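Local coordinates for putative cell adhesion protein (Bacteroides uniformis, PDB 4K4K), which is a putative component of the fimbrial tip, the end of a surface filament of the kind that mediates cell adhesion and biofilm formation, at residues A[44-55]-A[84-94]; A[239-250]-A[262-270]. All coordinates share one frame; numbering follows the deposited sequence. Where two conformers were deposited one is given.

Contact 1 (44-55 with 84-94) and contact 2 (239-250 with 262-270) follow one another along the chain, the first closing before the second opens. Their centres lie about 30 Å apart, on opposite sides of the chain's centre, and their nearest atoms are about 9 Å apart, so they do not touch. Strand pairing nevertheless connects them: strand 84-90 of contact 1 pairs with 118-126, which pairs with 132-150, and 132-150 runs parallel to strand 247-256 of contact 2. Contact 1 is made mainly by side chains, around strand 37-44, whereas contact 2 is direct hairpin pairing near the modelled C-terminus. Both belong to the Mfa-like fimbrillin fold of this all-beta protein.

Contact 1: residues A[44-55]-A[84-94]; sequences NGDATDGNGNRK and RDFVAYYPYRE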
loop_
_atom_site.group_PDB
_atom_site.type_symbol
_atom_site.label_atom_id
_atom_site.label_comp_id
_atom_site.label_asym_id
_atom_site.label_seq_id
_atom_site.Cartn_x
_atom_site.Cartn_y
_atom_site.Cartn_z
ATOM N N ASN A 44 -20.539 16.515 0.290
ATOM C CA ASN A 44 -21.843 16.909 -0.230
ATOM C C ASN A 44 -21.560 17.135 -1.705
ATOM O O ASN A 44 -21.064 18.195 -2.074
ATOM C CB ASN A 44 -22.387 18.135 0.477
ATOM C CG ASN A 44 -23.848 18.374 0.144
ATOM O OD1 ASN A 44 -24.495 17.559 -0.520
ATOM N ND2 ASN A 44 -24.414 19.452 0.648
ATOM N N GLY A 45 -21.761 16.099 -2.521
ATOM C CA GLY A 45 -21.345 16.104 -3.915
ATOM C C GLY A 45 -19.821 16.155 -3.894
ATOM O O GLY A 45 -19.179 15.330 -3.242
ATOM N N ASP A 46 -19.221 17.167 -4.534
ATOM C CA ASP A 46 -17.748 17.277 -4.525
ATOM C C ASP A 46 -17.237 18.111 -3.367
ATOM O O ASP A 46 -16.019 18.151 -3.131
ATOM C CB ASP A 46 -17.262 17.922 -5.828
ATOM C CG ASP A 46 -17.634 17.133 -7.036
ATOM O OD1 ASP A 46 -17.075 16.038 -7.212
ATOM O OD2 ASP A 46 -18.562 17.562 -7.759
ATOM N N ALA A 47 -18.135 18.802 -2.677
ATOM C CA ALA A 47 -17.712 19.726 -1.634
ATOM C C ALA A 47 -17.462 19.026 -0.321
ATOM O O ALA A 47 -18.221 18.134 0.068
ATOM C CB ALA A 47 -18.741 20.832 -1.448
ATOM N N THR A 48 -16.401 19.441 0.369
ATOM C CA THR A 48 -16.129 18.893 1.690
ATOM C C THR A 48 -17.051 19.576 2.705
ATOM O O THR A 48 -17.140 20.815 2.728
ATOM C CB THR A 48 -14.649 19.068 2.050
ATOM O OG1 THR A 48 -13.854 18.330 1.116
ATOM C CG2 THR A 48 -14.355 18.583 3.448
ATOM N N ASP A 49 -17.769 18.778 3.501
ATOM C CA ASP A 49 -18.679 19.317 4.503
ATOM C C ASP A 49 -17.889 19.487 5.777
ATOM O O ASP A 49 -17.453 18.474 6.356
ATOM C CB ASP A 49 -19.900 18.401 4.671
ATOM C CG ASP A 49 -21.022 18.975 5.538
ATOM O OD1 ASP A 49 -20.734 19.825 6.414
ATOM O OD2 ASP A 49 -22.163 18.523 5.390
ATOM N N GLY A 50 -17.629 20.755 6.159
ATOM C CA GLY A 50 -16.783 21.034 7.324
ATOM C C GLY A 50 -15.314 20.775 7.007
ATOM O O GLY A 50 -14.931 20.826 5.841
ATOM N N ASN A 51 -14.474 20.488 8.016
ATOM C CA ASN A 51 -13.052 20.243 7.747
ATOM C C ASN A 51 -12.863 18.895 7.056
ATOM O O ASN A 51 -13.468 17.899 7.456
ATOM C CB ASN A 51 -12.231 20.259 9.058
ATOM C CG ASN A 51 -12.038 21.623 9.701
ATOM O OD1 ASN A 51 -12.159 22.679 9.068
ATOM N ND2 ASN A 51 -11.669 21.622 10.970
ATOM N N GLY A 52 -12.000 18.844 6.063
ATOM C CA GLY A 52 -11.741 17.538 5.451
ATOM C C GLY A 52 -10.634 16.827 6.197
ATOM O O GLY A 52 -10.093 17.361 7.177
ATOM N N ASN A 53 -10.244 15.627 5.714
ATOM C CA ASN A 53 -9.083 14.920 6.258
ATOM C C ASN A 53 -9.139 14.790 7.794
ATOM O O ASN A 53 -8.172 15.121 8.510
ATOM C CB ASN A 53 -7.780 15.660 5.835
ATOM C CG ASN A 53 -6.539 14.859 6.131
ATOM O OD1 ASN A 53 -6.553 13.622 6.128
ATOM N ND2 ASN A 53 -5.429 15.548 6.417
ATOM N N ARG A 54 -10.296 14.314 8.289
ATOM C CA ARG A 54 -10.530 14.122 9.719
ATOM C C ARG A 54 -9.756 12.892 10.199
ATOM O O ARG A 54 -9.901 11.821 9.618
ATOM C CB ARG A 54 -12.038 13.969 9.981
ATOM C CG ARG A 54 -12.883 15.147 9.499
ATOM C CD ARG A 54 -12.937 16.277 10.510
ATOM N NE ARG A 54 -13.840 17.348 10.093
ATOM C CZ ARG A 54 -14.996 17.640 10.681
ATOM N NH1 ARG A 54 -15.412 16.941 11.730
ATOM N NH2 ARG A 54 -15.735 18.644 10.236
ATOM N N LYS A 55 -8.942 13.035 11.249
ATOM C CA LYS A 55 -8.132 11.923 11.743
ATOM C C LYS A 55 -8.943 10.930 12.558
ATOM O O LYS A 55 -9.546 11.302 13.555
ATOM C CB LYS A 55 -6.961 12.456 12.589
ATOM C CG LYS A 55 -5.983 11.365 13.020
ATOM C CD LYS A 55 -4.930 11.907 13.996
ATOM C CE LYS A 55 -3.836 10.910 14.241
ATOM N NZ LYS A 55 -2.783 11.495 15.115
ATOM N N ARG A 84 -25.047 12.288 2.800
ATOM C CA ARG A 84 -23.674 12.656 2.504
ATOM C C ARG A 84 -22.930 11.427 2.042
ATOM O O ARG A 84 -23.357 10.294 2.335
ATOM C CB ARG A 84 -22.964 13.274 3.740
ATOM C CG ARG A 84 -23.501 14.630 4.212
ATOM C CD ARG A 84 -23.274 15.750 3.184
ATOM N NE ARG A 84 -23.719 17.042 3.717
ATOM C CZ ARG A 84 -24.966 17.483 3.649
ATOM N NH1 ARG A 84 -25.912 16.734 3.095
ATOM N NH2 ARG A 84 -25.298 18.639 4.206
ATOM N N ASP A 85 -21.797 11.636 1.354
ATOM C CA ASP A 85 -20.930 10.538 0.920
ATOM C C ASP A 85 -19.661 10.569 1.722
ATOM O O ASP A 85 -19.334 11.600 2.310
ATOM C CB ASP A 85 -20.615 10.663 -0.574
ATOM C CG ASP A 85 -21.855 10.858 -1.421
ATOM O OD1 ASP A 85 -22.912 10.275 -1.076
ATOM O OD2 ASP A 85 -21.770 11.589 -2.422
ATOM N N PHE A 86 -18.941 9.446 1.762
ATOM C CA PHE A 86 -17.741 9.339 2.579
ATOM C C PHE A 86 -16.638 8.717 1.802
ATOM O O PHE A 86 -16.872 7.735 1.090
ATOM C CB PHE A 86 -18.031 8.473 3.856
ATOM C CG PHE A 86 -18.950 9.189 4.820
ATOM C CD1 PHE A 86 -20.334 9.152 4.649
ATOM C CD2 PHE A 86 -18.428 9.972 5.846
ATOM C CE1 PHE A 86 -21.183 9.866 5.502
ATOM C CE2 PHE A 86 -19.270 10.693 6.695
ATOM C CZ PHE A 86 -20.641 10.634 6.527
ATOM N N VAL A 87 -15.432 9.243 1.978
ATOM C CA VAL A 87 -14.217 8.677 1.394
ATOM C C VAL A 87 -13.150 8.677 2.482
ATOM O O VAL A 87 -13.246 9.452 3.436
ATOM C CB VAL A 87 -13.718 9.401 0.104
ATOM C CG1 VAL A 87 -14.734 9.291 -1.024
ATOM C CG2 VAL A 87 -13.358 10.869 0.384
ATOM N N ALA A 88 -12.117 7.837 2.323
ATOM C CA ALA A 88 -11.017 7.769 3.289
ATOM C C ALA A 88 -9.762 7.298 2.620
ATOM O O ALA A 88 -9.805 6.707 1.537
ATOM C CB ALA A 88 -11.372 6.834 4.461
ATOM N N TYR A 89 -8.630 7.515 3.294
ATOM C CA TYR A 89 -7.352 7.035 2.793
ATOM C C TYR A 89 -6.469 6.658 3.974
ATOM O O TYR A 89 -6.695 7.084 5.109
ATOM C CB TYR A 89 -6.640 8.086 1.876
ATOM C CG TYR A 89 -6.075 9.236 2.686
ATOM C CD1 TYR A 89 -6.905 10.250 3.163
ATOM C CD2 TYR A 89 -4.729 9.254 3.075
ATOM C CE1 TYR A 89 -6.404 11.268 3.980
ATOM C CE2 TYR A 89 -4.226 10.256 3.907
ATOM C CZ TYR A 89 -5.073 11.240 4.386
ATOM O OH TYR A 89 -4.566 12.227 5.202
ATOM N N TYR A 90 -5.451 5.863 3.685
ATOM C CA TYR A 90 -4.447 5.422 4.651
ATOM C C TYR A 90 -3.085 5.530 3.956
ATOM O O TYR A 90 -3.010 5.180 2.784
ATOM C CB TYR A 90 -4.747 3.945 5.065
ATOM C CG TYR A 90 -3.613 3.302 5.833
ATOM C CD1 TYR A 90 -3.512 3.446 7.217
ATOM C CD2 TYR A 90 -2.565 2.657 5.165
ATOM C CE1 TYR A 90 -2.407 2.949 7.924
ATOM C CE2 TYR A 90 -1.485 2.104 5.869
ATOM C CZ TYR A 90 -1.415 2.254 7.248
ATOM O OH TYR A 90 -0.345 1.759 7.952
ATOM N N PRO A 91 -1.992 5.897 4.643
ATOM C CA PRO A 91 -1.925 6.350 6.044
ATOM C C PRO A 91 -2.191 7.832 6.160
ATOM O O PRO A 91 -1.751 8.637 5.319
ATOM C CB PRO A 91 -0.490 5.983 6.451
ATOM C CG PRO A 91 0.295 6.201 5.164
ATOM C CD PRO A 91 -0.653 5.859 4.017
ATOM N N TYR A 92 -2.937 8.200 7.195
ATOM C CA TYR A 92 -3.261 9.597 7.466
ATOM C C TYR A 92 -2.014 10.483 7.462
ATOM O O TYR A 92 -0.963 10.087 7.987
ATOM C CB TYR A 92 -3.925 9.687 8.853
ATOM C CG TYR A 92 -4.114 11.099 9.352
ATOM C CD1 TYR A 92 -5.188 11.876 8.919
ATOM C CD2 TYR A 92 -3.201 11.676 10.240
ATOM C CE1 TYR A 92 -5.380 13.174 9.393
ATOM C CE2 TYR A 92 -3.370 12.978 10.700
ATOM C CZ TYR A 92 -4.466 13.719 10.287
ATOM O OH TYR A 92 -4.639 14.996 10.762
ATOM N N ARG A 93 -2.143 11.675 6.851
ATOM C CA ARG A 93 -1.152 12.766 6.854
ATOM C C ARG A 93 -1.826 14.000 7.387
ATOM O O ARG A 93 -2.898 14.343 6.901
ATOM C CB ARG A 93 -0.597 13.070 5.465
ATOM C CG ARG A 93 0.222 11.961 4.899
ATOM C CD ARG A 93 1.293 12.555 4.042
ATOM N NE ARG A 93 2.152 11.508 3.535
ATOM C CZ ARG A 93 2.605 11.473 2.300
ATOM N NH1 ARG A 93 2.281 12.434 1.437
ATOM N NH2 ARG A 93 3.383 10.477 1.909
ATOM N N GLU A 94 -1.194 14.679 8.369
ATOM C CA GLU A 94 -1.750 15.883 8.985
ATOM C C GLU A 94 -1.973 16.977 7.945
ATOM O O GLU A 94 -3.017 17.634 7.967
ATOM C CB GLU A 94 -0.819 16.376 10.114
ATOM C CG GLU A 94 -1.362 17.547 10.929
ATOM C CD GLU A 94 -2.709 17.385 11.613
ATOM O OE1 GLU A 94 -2.931 16.347 12.280
ATOM O OE2 GLU A 94 -3.534 18.320 11.503
HETATM O O HOH W 1 -19.502 12.595 -3.266
HETATM O O HOH W 2 -23.307 13.810 -2.186
HETATM O O HOH W 3 -6.821 16.490 10.459
HETATM O O HOH W 4 -5.629 18.496 6.988
#
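Charge pairing joins Asp49 to Arg84: NE of Arg84 gives a nearly straight, salt-bridging hydrogen bond to OD2 of Asp49 (2.7 Å), which accepts through its anti lone pair and lies close to the guanidinium plane. The same guanidinium is stacked by Asn44, whose ND2 lies 3.6 Å from CZ of Arg84, with amide and guanidinium planes 6° apart.

Neutral hydrogen bonds converge on the Asn53 amide. Its ND2 reaches O of Arg93 at 2.8 Å, almost in line with the carbonyl, and its OD1 accepts from OH of Tyr89 at 2.6 Å. These two bonds, one at each end of the amide, fix its rotation; the hydroxyl is itself positioned by accepting from N of Arg93.

Apolar contact is made by Lys55, whose CG lies 3.8 Å from the Tyr92 ring centroid, 8° off the normal. With CG anti to the backbone N (chi1 -174°) and the chain extended, CB through CE pass over one ring face.

Water links Gly45 to Asp85 and Asn53 to Tyr92. Strand 37-44 pairs with both 47-57 and 84-90; Met42 touches Asp49 and Arg84, while strand 118-126 flanks 84-90 on its other edge.

Contact 2: residues A[239-250]-A[262-270]; sequences QSKAFVAGSKYL and VSSKVEDWT
Tyr249 and Val266 face each other as a non-hydrogen-bonded antiparallel pair, and their side chains lie alongside, pointing the same way. Followed outward from CB, Val266 divides its contacts between two branches. CB itself is 3.8 Å from CE2 of Tyr249. CG2, anti to the backbone N, sits over the tyrosine face at 3.7 Å from the ring centroid and 22° off the normal, a CH-pi contact displaced toward the rim. CG1 turns to the amide of Gln239 and stops 3.8 Å from its OE1. Phe243 covers the opposite face of the Tyr249 ring, so the ring is held between valine and phenylalanine, while its OH accepts a hydrogen bond from N of Val244.

The backbones supply the regular evidence of pairing. Lys248 with Glu267 and Leu250 with Lys265 are hydrogen-bonded pairs, each joined by two N-H to O bonds; N of Lys248 meets O of Glu267 at 2.8 Å. On the sheet face carrying these four residues, CD1 of Leu250 approaches the Glu267 carboxylate in one of two deposited conformers of Glu267, so that contact is doubtful. Beyond the last bridge, N of Trp269 still bonds to O of Gly246 (2.8 Å), within the type II turn Val244-Ser247. CD1 of Trp269 meets CE of Lys248 at 3.9 Å, the two side chains crossing at about a right angle, and its ring stacks on His139.

The two strand segments run at 157° with axes 4.6 Å apart, as expected of an antiparallel beta hairpin, here formed by strands 247-256 and 259-268. The first of these also runs parallel to strand 132-150, which joins the hairpin to the larger beta framework of the Mfa-like fimbrillin fold.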
loop_
_atom_site.group_PDB
_atom_site.type_symbol
_atom_site.label_atom_id
_atom_site.label_comp_id
_atom_site.label_asym_id
_atom_site.label_seq_id
_atom_site.Cartn_x
_atom_site.Cartn_y
_atom_site.Cartn_z
ATOM N N GLN A 239 3.816 -13.692 -15.276
ATOM C CA GLN A 239 2.828 -12.924 -14.523
ATOM C C GLN A 239 3.157 -11.430 -14.350
ATOM O O GLN A 239 2.328 -10.713 -13.769
ATOM C CB GLN A 239 2.611 -13.551 -13.128
ATOM C CG GLN A 239 2.132 -15.000 -13.102
ATOM C CD GLN A 239 1.019 -15.310 -14.068
ATOM O OE1 GLN A 239 -0.028 -14.654 -14.101
ATOM N NE2 GLN A 239 1.229 -16.325 -14.877
ATOM N N SER A 240 4.327 -10.945 -14.826
ATOM C CA SER A 240 4.660 -9.533 -14.599
ATOM C C SER A 240 5.242 -8.787 -15.816
ATOM O O SER A 240 6.333 -8.232 -15.736
ATOM C CB SER A 240 5.596 -9.389 -13.397
ATOM O OG SER A 240 6.883 -9.946 -13.611
ATOM N N LYS A 241 4.470 -8.685 -16.911
ATOM C CA LYS A 241 4.867 -7.864 -18.072
ATOM C C LYS A 241 4.616 -6.364 -17.738
ATOM O O LYS A 241 5.153 -5.448 -18.368
ATOM C CB LYS A 241 4.080 -8.282 -19.338
ATOM C CG LYS A 241 4.287 -9.741 -19.769
ATOM C CD LYS A 241 5.667 -9.980 -20.364
ATOM C CE LYS A 241 5.954 -11.447 -20.579
ATOM N NZ LYS A 241 7.325 -11.653 -21.114
ATOM N N ALA A 242 3.811 -6.152 -16.712
ATOM C CA ALA A 242 3.404 -4.862 -16.153
ATOM C C ALA A 242 3.217 -5.022 -14.670
ATOM O O ALA A 242 3.019 -6.144 -14.197
ATOM C CB ALA A 242 2.087 -4.409 -16.796
ATOM N N PHE A 243 3.255 -3.914 -13.926
ATOM C CA PHE A 243 2.946 -3.926 -12.492
ATOM C C PHE A 243 1.593 -3.239 -12.327
ATOM O O PHE A 243 1.494 -2.027 -12.546
ATOM C CB PHE A 243 4.034 -3.216 -11.661
ATOM C CG PHE A 243 5.320 -3.979 -11.407
ATOM C CD1 PHE A 243 5.320 -5.370 -11.320
ATOM C CD2 PHE A 243 6.505 -3.302 -11.145
ATOM C CE1 PHE A 243 6.503 -6.070 -11.040
ATOM C CE2 PHE A 243 7.685 -4.000 -10.841
ATOM C CZ PHE A 243 7.672 -5.377 -10.780
ATOM N N VAL A 244 0.545 -4.011 -11.976
ATOM C CA VAL A 244 -0.822 -3.494 -11.838
ATOM C C VAL A 244 -1.110 -3.058 -10.401
ATOM O O VAL A 244 -0.921 -3.834 -9.470
ATOM C CB VAL A 244 -1.847 -4.561 -12.336
ATOM C CG1 VAL A 244 -3.295 -4.118 -12.092
ATOM C CG2 VAL A 244 -1.608 -4.891 -13.813
ATOM N N ALA A 245 -1.626 -1.818 -10.223
ATOM C CA ALA A 245 -1.983 -1.282 -8.907
ATOM C C ALA A 245 -2.883 -2.254 -8.142
ATOM O O ALA A 245 -3.766 -2.873 -8.749
ATOM C CB ALA A 245 -2.702 0.060 -9.065
ATOM N N GLY A 246 -2.679 -2.340 -6.835
ATOM C CA GLY A 246 -3.463 -3.175 -5.938
ATOM C C GLY A 246 -3.179 -4.659 -6.054
ATOM O O GLY A 246 -3.954 -5.461 -5.531
ATOM N N SER A 247 -2.039 -5.025 -6.680
ATOM C CA SER A 247 -1.638 -6.420 -6.869
ATOM C C SER A 247 -0.402 -6.758 -6.057
ATOM O O SER A 247 0.397 -5.875 -5.714
ATOM C CB SER A 247 -1.353 -6.710 -8.341
ATOM O OG SER A 247 -2.420 -6.247 -9.154
ATOM N N LYS A 248 -0.240 -8.057 -5.773
ATOM C CA LYS A 248 0.929 -8.610 -5.094
ATOM C C LYS A 248 1.586 -9.580 -6.067
ATOM O O LYS A 248 0.916 -10.471 -6.581
ATOM C CB LYS A 248 0.540 -9.303 -3.776
ATOM C CG LYS A 248 1.749 -9.914 -3.034
ATOM C CD LYS A 248 1.359 -10.778 -1.825
ATOM C CE LYS A 248 0.903 -9.953 -0.646
ATOM N NZ LYS A 248 0.502 -10.791 0.513
ATOM N N TYR A 249 2.868 -9.354 -6.381
ATOM C CA TYR A 249 3.668 -10.212 -7.273
ATOM C C TYR A 249 4.537 -11.058 -6.395
ATOM O O TYR A 249 5.307 -10.529 -5.584
ATOM C CB TYR A 249 4.495 -9.380 -8.287
ATOM C CG TYR A 249 3.590 -8.668 -9.279
ATOM C CD1 TYR A 249 2.982 -7.455 -8.955
ATOM C CD2 TYR A 249 3.271 -9.249 -10.508
ATOM C CE1 TYR A 249 2.093 -6.831 -9.833
ATOM C CE2 TYR A 249 2.401 -8.621 -11.404
ATOM C CZ TYR A 249 1.804 -7.414 -11.058
ATOM O OH TYR A 249 0.923 -6.778 -11.910
ATOM N N LEU A 250 4.344 -12.375 -6.479
ATOM C CA LEU A 250 5.080 -13.324 -5.667
ATOM C C LEU A 250 6.096 -14.014 -6.533
ATOM O O LEU A 250 5.740 -14.616 -7.543
ATOM C CB LEU A 250 4.133 -14.345 -4.999
ATOM C CG LEU A 250 3.096 -13.732 -4.061
ATOM C CD1 LEU A 250 1.767 -13.585 -4.754
ATOM C CD2 LEU A 250 2.961 -14.561 -2.804
ATOM N N VAL A 262 13.239 -18.260 -11.881
ATOM C CA VAL A 262 12.156 -17.660 -11.132
ATOM C C VAL A 262 10.797 -18.178 -11.564
ATOM O O VAL A 262 10.539 -18.321 -12.762
ATOM C CB VAL A 262 12.248 -16.111 -11.329
ATOM C CG1 VAL A 262 11.144 -15.360 -10.592
ATOM C CG2 VAL A 262 13.635 -15.571 -10.949
ATOM N N SER A 263 9.927 -18.446 -10.573
ATOM C CA SER A 263 8.531 -18.795 -10.779
ATOM C C SER A 263 7.754 -17.607 -10.269
ATOM O O SER A 263 8.154 -17.013 -9.263
ATOM C CB SER A 263 8.147 -20.099 -10.081
ATOM O OG SER A 263 8.132 -20.005 -8.667
ATOM N N SER A 264 6.698 -17.211 -10.987
ATOM C CA SER A 264 5.966 -16.027 -10.561
ATOM C C SER A 264 4.481 -16.283 -10.433
ATOM O O SER A 264 3.925 -17.131 -11.131
ATOM C CB SER A 264 6.201 -14.895 -11.554
ATOM O OG SER A 264 5.574 -15.201 -12.790
ATOM N N LYS A 265 3.843 -15.515 -9.544
ATOM C CA LYS A 265 2.396 -15.542 -9.320
ATOM C C LYS A 265 1.958 -14.130 -9.073
ATOM O O LYS A 265 2.713 -13.365 -8.467
ATOM C CB LYS A 265 2.026 -16.419 -8.105
ATOM C CG LYS A 265 2.128 -17.925 -8.330
ATOM C CD LYS A 265 2.085 -18.714 -7.014
ATOM C CE LYS A 265 0.687 -18.973 -6.488
ATOM N NZ LYS A 265 0.711 -19.697 -5.187
ATOM N N VAL A 266 0.744 -13.778 -9.518
ATOM C CA VAL A 266 0.178 -12.459 -9.226
ATOM C C VAL A 266 -1.141 -12.728 -8.527
ATOM O O VAL A 266 -1.865 -13.662 -8.902
ATOM C CB VAL A 266 0.061 -11.493 -10.445
ATOM C CG1 VAL A 266 -0.886 -12.022 -11.525
ATOM C CG2 VAL A 266 -0.356 -10.089 -10.002
ATOM N N GLU A 267 -1.435 -11.937 -7.485
ATOM C CA GLU A 267 -2.637 -12.074 -6.670
ATOM C C GLU A 267 -3.195 -10.703 -6.359
ATOM O O GLU A 267 -2.422 -9.739 -6.339
ATOM C CB GLU A 267 -2.288 -12.791 -5.344
ATOM C CG GLU A 267 -1.903 -14.261 -5.454
ATOM C CD GLU A 267 -1.455 -14.939 -4.171
ATOM O OE1 GLU A 267 -1.513 -14.299 -3.096
ATOM O OE2 GLU A 267 -1.002 -16.105 -4.249
ATOM N N ASP A 268 -4.501 -10.597 -6.086
ATOM C CA ASP A 268 -5.008 -9.300 -5.661
ATOM C C ASP A 268 -4.375 -9.068 -4.280
ATOM O O ASP A 268 -4.228 -10.016 -3.504
ATOM C CB ASP A 268 -6.556 -9.281 -5.635
ATOM C CG ASP A 268 -7.243 -9.610 -6.971
ATOM O OD1 ASP A 268 -7.139 -8.793 -7.918
ATOM O OD2 ASP A 268 -7.945 -10.649 -7.039
ATOM N N TRP A 269 -3.886 -7.857 -4.005
ATOM C CA TRP A 269 -3.197 -7.619 -2.739
ATOM C C TRP A 269 -4.233 -7.417 -1.598
ATOM O O TRP A 269 -4.982 -6.439 -1.576
ATOM C CB TRP A 269 -2.229 -6.447 -2.908
ATOM C CG TRP A 269 -1.387 -6.054 -1.732
ATOM C CD1 TRP A 269 -1.231 -6.719 -0.549
ATOM C CD2 TRP A 269 -0.553 -4.901 -1.660
ATOM N NE1 TRP A 269 -0.377 -6.026 0.275
ATOM C CE2 TRP A 269 0.064 -4.906 -0.388
ATOM C CE3 TRP A 269 -0.273 -3.846 -2.547
ATOM C CZ2 TRP A 269 0.925 -3.890 0.029
ATOM C CZ3 TRP A 269 0.589 -2.841 -2.130
ATOM C CH2 TRP A 269 1.184 -2.876 -0.864
ATOM N N THR A 270 -4.284 -8.406 -0.686
ATOM C CA THR A 270 -5.201 -8.513 0.464
ATOM C C THR A 270 -4.481 -9.207 1.626
ATOM O O THR A 270 -4.989 -9.251 2.748
ATOM C CB THR A 270 -6.489 -9.285 0.087
ATOM O OG1 THR A 270 -6.140 -10.516 -0.544
ATOM C CG2 THR A 270 -7.438 -8.485 -0.800
HETATM O O HOH W 5 -2.403 -10.811 -0.918
#